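Local coordinates for esterase Rv0045c (Mycobacterium tuberculosis, PDB 6WYN), which hydrolyses carboxylic esters, preferring short, straight-chain alkyl esters, and is likely involved in ester and lipid metabolism, at residues W263-R277 against E291-V305. Numbering follows the deposited sequence.
Sequences WDDVDALSAPITLVR and ELHRRATHFRGVHIV
Leu292 sends its two methyls in different directions: CD2 lies 4.2 Å from Leu275 CD2 and also meets Ile273 CG2, whereas CD1 reaches Trp263 and Val266. This apolar centre belongs to the beta-alpha-beta crossover that forms one edge of the alpha/beta-hydrolase sheet, where helix 286-295 links parallel strands 273-278 and 299-305, the latter outermost. On the same sheet face, Phe299 brings its ring edge to Leu275, Phe299 CE1 lying 3.9 Å from Leu275 CB, while one ring face looks onto Gly301 N. Val302 CG2 touches both Leu275 CD2 and Arg277 CG. On the face of Val276, its CG1 meets Val305 CG2, and both valines pack on Ile323 of helix 317-328.

Six backbone hydrogen bonds stitch the strands from Ile273 N to Val305 N. At their far end Arg277, whose side chain also touches Asp179, the probable triad acid, is gripped through both backbone N and O; its N donates to His303 O at 2.7 Å. Toward the other end, Pro272 CB lies over one face of the Arg300 guanidinium, whose NE pairs with Glu174.

Beyond the strands, a water donates to Leu269 O and accepts from Thr297 N, linking the end of helix 260-268 to the turn after helix 286-295. Trp263 receives Glu291 OE1 and Arg295 NE over one ring face; Glu291 OE2 is hydrogen-bonded to Ser183 OG. The Arg295 chain, bent at chi2 (-77°), carries its guanidinium past the indole to Asp267, where Arg295 NH1 forms a salt bridge with Asp267 OD2 at 2.9 Å and donates to OD1 at 3.1 Å from its syn side, tilted 23° from the carboxylate plane.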
loop_
_atom_site.group_PDB
_atom_site.type_symbol
_atom_site.label_atom_id
_atom_site.label_comp_id
_atom_site.label_asym_id
_atom_site.label_seq_id
_atom_site.Cartn_x
_atom_site.Cartn_y
_atom_site.Cartn_z
ATOM N N TRP A 263 -9.711 -8.715 14.326
ATOM C CA TRP A 263 -11.152 -8.433 14.604
ATOM C C TRP A 263 -11.382 -7.865 16.005
ATOM O O TRP A 263 -12.250 -7.002 16.125
ATOM C CB TRP A 263 -12.026 -9.653 14.352
ATOM C CG TRP A 263 -12.287 -9.906 12.902
ATOM C CD1 TRP A 263 -11.907 -10.997 12.181
ATOM C CD2 TRP A 263 -12.945 -9.016 11.984
ATOM N NE1 TRP A 263 -12.354 -10.890 10.898
ATOM C CE2 TRP A 263 -12.990 -9.679 10.742
ATOM C CE3 TRP A 263 -13.549 -7.753 12.106
ATOM C CZ2 TRP A 263 -13.549 -9.093 9.611
ATOM C CZ3 TRP A 263 -14.134 -7.180 10.994
ATOM C CH2 TRP A 263 -14.149 -7.855 9.767
ATOM N N ASP A 264 -10.614 -8.254 17.033
ATOM C CA ASP A 264 -10.739 -7.612 18.368
ATOM C C ASP A 264 -10.352 -6.155 18.260
ATOM O O ASP A 264 -11.013 -5.327 18.928
ATOM C CB ASP A 264 -9.892 -8.287 19.437
ATOM C CG ASP A 264 -10.441 -9.652 19.769
ATOM O OD1 ASP A 264 -11.672 -9.824 19.650
ATOM O OD2 ASP A 264 -9.633 -10.534 20.031
ATOM N N ASP A 265 -9.308 -5.855 17.481
ATOM C CA ASP A 265 -8.883 -4.448 17.231
ATOM C C ASP A 265 -10.005 -3.662 16.542
ATOM O O ASP A 265 -10.253 -2.569 16.995
ATOM C CB ASP A 265 -7.599 -4.364 16.414
ATOM C CG ASP A 265 -6.377 -4.832 17.174
ATOM O OD1 ASP A 265 -6.457 -4.922 18.442
ATOM O OD2 ASP A 265 -5.369 -5.130 16.502
ATOM N N VAL A 266 -10.640 -4.201 15.499
ATOM C CA VAL A 266 -11.837 -3.557 14.850
ATOM C C VAL A 266 -12.943 -3.310 15.890
ATOM O O VAL A 266 -13.511 -2.197 15.895
ATOM C CB VAL A 266 -12.377 -4.396 13.677
ATOM C CG1 VAL A 266 -13.672 -3.792 13.143
ATOM C CG2 VAL A 266 -11.337 -4.543 12.575
ATOM N N ASP A 267 -13.220 -4.279 16.774
ATOM C CA ASP A 267 -14.271 -4.114 17.814
ATOM C C ASP A 267 -13.921 -2.938 18.727
ATOM O O ASP A 267 -14.867 -2.194 19.084
ATOM C CB ASP A 267 -14.454 -5.364 18.679
ATOM C CG ASP A 267 -15.061 -6.540 17.952
ATOM O OD1 ASP A 267 -15.616 -6.318 16.897
ATOM O OD2 ASP A 267 -14.905 -7.679 18.422
ATOM N N ALA A 268 -12.633 -2.712 19.018
ATOM C CA ALA A 268 -12.163 -1.682 19.978
ATOM C C ALA A 268 -11.925 -0.309 19.328
ATOM O O ALA A 268 -12.063 0.674 20.050
ATOM C CB ALA A 268 -10.902 -2.162 20.657
ATOM N N LEU A 269 -11.503 -0.220 18.061
ATOM C CA LEU A 269 -11.147 1.080 17.388
ATOM C C LEU A 269 -12.290 2.057 17.576
ATOM O O LEU A 269 -13.409 1.609 17.284
ATOM C CB LEU A 269 -11.080 0.926 15.858
ATOM C CG LEU A 269 -10.016 -0.012 15.351
ATOM C CD1 LEU A 269 -10.022 -0.061 13.853
ATOM C CD2 LEU A 269 -8.684 0.428 15.910
ATOM N N SER A 270 -12.032 3.344 17.787
ATOM C CA SER A 270 -13.086 4.380 17.585
ATOM C C SER A 270 -12.930 5.097 16.230
ATOM O O SER A 270 -13.859 5.749 15.813
ATOM C CB SER A 270 -13.124 5.367 18.715
ATOM O OG SER A 270 -11.848 5.941 18.847
ATOM N N ALA A 271 -11.809 4.995 15.528
ATOM C CA ALA A 271 -11.683 5.671 14.212
ATOM C C ALA A 271 -12.769 5.167 13.256
ATOM O O ALA A 271 -12.920 3.969 13.076
ATOM C CB ALA A 271 -10.321 5.394 13.653
ATOM N N PRO A 272 -13.556 6.040 12.614
ATOM C CA PRO A 272 -14.427 5.627 11.518
ATOM C C PRO A 272 -13.662 4.930 10.390
ATOM O O PRO A 272 -12.523 5.268 10.114
ATOM C CB PRO A 272 -15.026 6.955 11.017
ATOM C CG PRO A 272 -14.992 7.838 12.267
ATOM C CD PRO A 272 -13.664 7.471 12.898
ATOM N N ILE A 273 -14.290 3.926 9.811
ATOM C CA ILE A 273 -13.738 3.123 8.696
ATOM C C ILE A 273 -14.560 3.310 7.436
ATOM O O ILE A 273 -15.800 3.095 7.486
ATOM C CB ILE A 273 -13.705 1.643 9.076
ATOM C CG1 ILE A 273 -12.808 1.403 10.292
ATOM C CG2 ILE A 273 -13.264 0.828 7.862
ATOM C CD1 ILE A 273 -12.894 -0.002 10.839
ATOM N N THR A 274 -13.883 3.665 6.342
ATOM C CA THR A 274 -14.457 3.694 4.976
ATOM C C THR A 274 -13.821 2.545 4.225
ATOM O O THR A 274 -12.616 2.393 4.316
ATOM C CB THR A 274 -14.224 5.042 4.295
ATOM O OG1 THR A 274 -14.882 6.028 5.104
ATOM C CG2 THR A 274 -14.754 5.071 2.881
ATOM N N LEU A 275 -14.578 1.807 3.445
ATOM C CA LEU A 275 -13.986 0.758 2.606
ATOM C C LEU A 275 -14.127 1.211 1.177
ATOM O O LEU A 275 -15.197 1.781 0.836
ATOM C CB LEU A 275 -14.707 -0.573 2.870
ATOM C CG LEU A 275 -14.399 -1.749 1.949
ATOM C CD1 LEU A 275 -12.950 -2.192 2.136
ATOM C CD2 LEU A 275 -15.338 -2.912 2.263
ATOM N N VAL A 276 -13.121 0.906 0.365
ATOM C CA VAL A 276 -13.135 1.149 -1.094
ATOM C C VAL A 276 -12.929 -0.203 -1.732
ATOM O O VAL A 276 -11.818 -0.767 -1.503
ATOM C CB VAL A 276 -12.084 2.181 -1.554
ATOM C CG1 VAL A 276 -12.146 2.395 -3.068
ATOM C CG2 VAL A 276 -12.235 3.505 -0.838
ATOM N N ARG A 277 -13.906 -0.695 -2.502
ATOM C CA ARG A 277 -13.680 -1.946 -3.245
ATOM C C ARG A 277 -13.422 -1.640 -4.713
ATOM O O ARG A 277 -13.995 -0.665 -5.248
ATOM C CB ARG A 277 -14.868 -2.919 -3.153
ATOM C CG ARG A 277 -15.044 -3.627 -1.819
ATOM C CD ARG A 277 -16.185 -4.659 -1.875
ATOM N NE ARG A 277 -15.973 -5.403 -3.103
ATOM C CZ ARG A 277 -16.848 -5.483 -4.128
ATOM N NH1 ARG A 277 -18.062 -4.979 -3.990
ATOM N NH2 ARG A 277 -16.504 -6.065 -5.282
ATOM N N GLU A 291 -19.718 -8.065 7.425
ATOM C CA GLU A 291 -18.982 -8.439 8.683
ATOM C C GLU A 291 -18.249 -7.200 9.202
ATOM O O GLU A 291 -18.320 -6.857 10.399
ATOM C CB GLU A 291 -18.060 -9.633 8.392
ATOM C CG GLU A 291 -17.158 -10.032 9.563
ATOM C CD GLU A 291 -16.189 -11.143 9.255
ATOM O OE1 GLU A 291 -15.912 -11.949 10.197
ATOM O OE2 GLU A 291 -15.768 -11.270 8.067
ATOM N N LEU A 292 -17.641 -6.451 8.302
ATOM C CA LEU A 292 -16.914 -5.226 8.704
ATOM C C LEU A 292 -17.903 -4.212 9.278
ATOM O O LEU A 292 -17.608 -3.597 10.342
ATOM C CB LEU A 292 -16.173 -4.670 7.498
ATOM C CG LEU A 292 -15.412 -3.378 7.739
ATOM C CD1 LEU A 292 -14.403 -3.547 8.851
ATOM C CD2 LEU A 292 -14.731 -2.944 6.465
ATOM N N HIS A 293 -19.079 -4.071 8.668
ATOM C CA HIS A 293 -20.105 -3.129 9.168
ATOM C C HIS A 293 -20.504 -3.532 10.591
ATOM O O HIS A 293 -20.613 -2.655 11.443
ATOM C CB HIS A 293 -21.349 -3.044 8.244
ATOM C CG HIS A 293 -22.436 -2.306 8.947
ATOM N ND1 HIS A 293 -23.436 -2.966 9.654
ATOM C CD2 HIS A 293 -22.586 -0.990 9.208
ATOM C CE1 HIS A 293 -24.175 -2.075 10.290
ATOM N NE2 HIS A 293 -23.673 -0.847 10.025
ATOM N N ARG A 294 -20.750 -4.815 10.819
ATOM C CA ARG A 294 -21.287 -5.298 12.122
ATOM C C ARG A 294 -20.243 -5.106 13.231
ATOM O O ARG A 294 -20.633 -4.681 14.329
ATOM C CB ARG A 294 -21.730 -6.758 11.989
ATOM C CG ARG A 294 -23.043 -6.921 11.224
ATOM C CD ARG A 294 -23.713 -8.286 11.419
ATOM N NE ARG A 294 -22.737 -9.309 11.076
ATOM C CZ ARG A 294 -22.548 -9.800 9.853
ATOM N NH1 ARG A 294 -23.340 -9.400 8.863
ATOM N NH2 ARG A 294 -21.582 -10.690 9.639
ATOM N N ARG A 295 -18.955 -5.318 12.938
ATOM C CA ARG A 295 -17.903 -5.251 13.997
ATOM C C ARG A 295 -17.430 -3.811 14.245
ATOM O O ARG A 295 -17.191 -3.477 15.423
ATOM C CB ARG A 295 -16.729 -6.161 13.629
ATOM C CG ARG A 295 -17.131 -7.600 13.342
ATOM C CD ARG A 295 -17.409 -8.400 14.598
ATOM N NE ARG A 295 -16.796 -9.718 14.525
ATOM C CZ ARG A 295 -15.671 -10.058 15.141
ATOM N NH1 ARG A 295 -15.032 -9.175 15.886
ATOM N NH2 ARG A 295 -15.192 -11.282 15.013
ATOM N N ALA A 296 -17.280 -2.999 13.193
ATOM C CA ALA A 296 -16.780 -1.606 13.319
ATOM C C ALA A 296 -17.724 -0.795 14.206
ATOM O O ALA A 296 -18.929 -0.891 14.031
ATOM C CB ALA A 296 -16.682 -0.958 11.967
ATOM N N THR A 297 -17.192 0.071 15.044
ATOM C CA THR A 297 -17.999 1.027 15.839
ATOM C C THR A 297 -18.567 2.091 14.888
ATOM O O THR A 297 -19.733 2.490 15.081
ATOM C CB THR A 297 -17.210 1.614 17.018
ATOM O OG1 THR A 297 -16.127 2.385 16.507
ATOM C CG2 THR A 297 -16.652 0.565 17.950
ATOM N N HIS A 298 -17.836 2.512 13.851
ATOM C CA HIS A 298 -18.379 3.482 12.865
ATOM C C HIS A 298 -17.915 3.142 11.446
ATOM O O HIS A 298 -16.938 3.693 10.981
ATOM C CB HIS A 298 -18.095 4.922 13.279
ATOM C CG HIS A 298 -18.843 5.946 12.463
ATOM N ND1 HIS A 298 -18.632 7.327 12.597
ATOM C CD2 HIS A 298 -19.809 5.820 11.515
ATOM C CE1 HIS A 298 -19.414 7.983 11.755
ATOM N NE2 HIS A 298 -20.154 7.084 11.077
ATOM N N PHE A 299 -18.682 2.320 10.750
ATOM C CA PHE A 299 -18.507 2.056 9.309
ATOM C C PHE A 299 -19.227 3.150 8.512
ATOM O O PHE A 299 -20.435 3.355 8.742
ATOM C CB PHE A 299 -19.019 0.657 8.982
ATOM C CG PHE A 299 -18.778 0.215 7.562
ATOM C CD1 PHE A 299 -17.498 0.143 7.052
ATOM C CD2 PHE A 299 -19.840 -0.129 6.747
ATOM C CE1 PHE A 299 -17.268 -0.284 5.753
ATOM C CE2 PHE A 299 -19.617 -0.580 5.461
ATOM C CZ PHE A 299 -18.330 -0.673 4.963
ATOM N N ARG A 300 -18.516 3.831 7.614
ATOM C CA ARG A 300 -19.052 4.964 6.815
ATOM C C ARG A 300 -19.588 4.476 5.466
ATOM O O ARG A 300 -20.171 5.292 4.734
ATOM C CB ARG A 300 -17.976 6.018 6.573
ATOM C CG ARG A 300 -17.564 6.798 7.816
ATOM C CD ARG A 300 -17.014 8.115 7.313
ATOM N NE ARG A 300 -16.369 8.985 8.271
ATOM C CZ ARG A 300 -17.000 9.710 9.205
ATOM N NH1 ARG A 300 -18.315 9.639 9.333
ATOM N NH2 ARG A 300 -16.308 10.494 10.019
ATOM N N GLY A 301 -19.370 3.211 5.134
ATOM C CA GLY A 301 -19.899 2.580 3.925
ATOM C C GLY A 301 -18.789 2.134 3.009
ATOM O O GLY A 301 -17.608 2.497 3.239
ATOM N N VAL A 302 -19.164 1.374 1.997
ATOM C CA VAL A 302 -18.260 0.902 0.921
ATOM C C VAL A 302 -18.518 1.739 -0.327
ATOM O O VAL A 302 -19.723 2.015 -0.694
ATOM C CB VAL A 302 -18.432 -0.594 0.639
ATOM C CG1 VAL A 302 -19.799 -0.866 0.051
ATOM C CG2 VAL A 302 -17.359 -1.117 -0.279
ATOM N N HIS A 303 -17.434 2.155 -0.964
ATOM C CA HIS A 303 -17.468 2.754 -2.309
ATOM C C HIS A 303 -16.994 1.689 -3.257
ATOM O O HIS A 303 -15.901 1.109 -3.010
ATOM C CB HIS A 303 -16.529 3.938 -2.416
ATOM C CG HIS A 303 -16.818 4.960 -1.412
ATOM N ND1 HIS A 303 -17.419 6.120 -1.755
ATOM C CD2 HIS A 303 -16.665 4.961 -0.070
ATOM C CE1 HIS A 303 -17.614 6.830 -0.682
ATOM N NE2 HIS A 303 -17.115 6.170 0.365
ATOM N N ILE A 304 -17.767 1.430 -4.289
ATOM C CA ILE A 304 -17.425 0.338 -5.224
ATOM C C ILE A 304 -16.988 1.041 -6.494
ATOM O O ILE A 304 -17.841 1.762 -7.067
ATOM C CB ILE A 304 -18.608 -0.638 -5.396
ATOM C CG1 ILE A 304 -18.996 -1.258 -4.054
ATOM C CG2 ILE A 304 -18.285 -1.696 -6.441
ATOM C CD1 ILE A 304 -20.279 -2.067 -4.104
ATOM N N VAL A 305 -15.718 0.867 -6.887
ATOM C CA VAL A 305 -15.096 1.604 -8.011
ATOM C C VAL A 305 -15.168 0.728 -9.243
ATOM O O VAL A 305 -14.458 -0.308 -9.311
ATOM C CB VAL A 305 -13.658 2.081 -7.721
ATOM C CG1 VAL A 305 -13.039 2.778 -8.928
ATOM C CG2 VAL A 305 -13.642 3.003 -6.516
HETATM O O HOH W 1 -14.248 0.041 15.165
HETATM O O HOH W 2 -15.066 2.026 13.242
#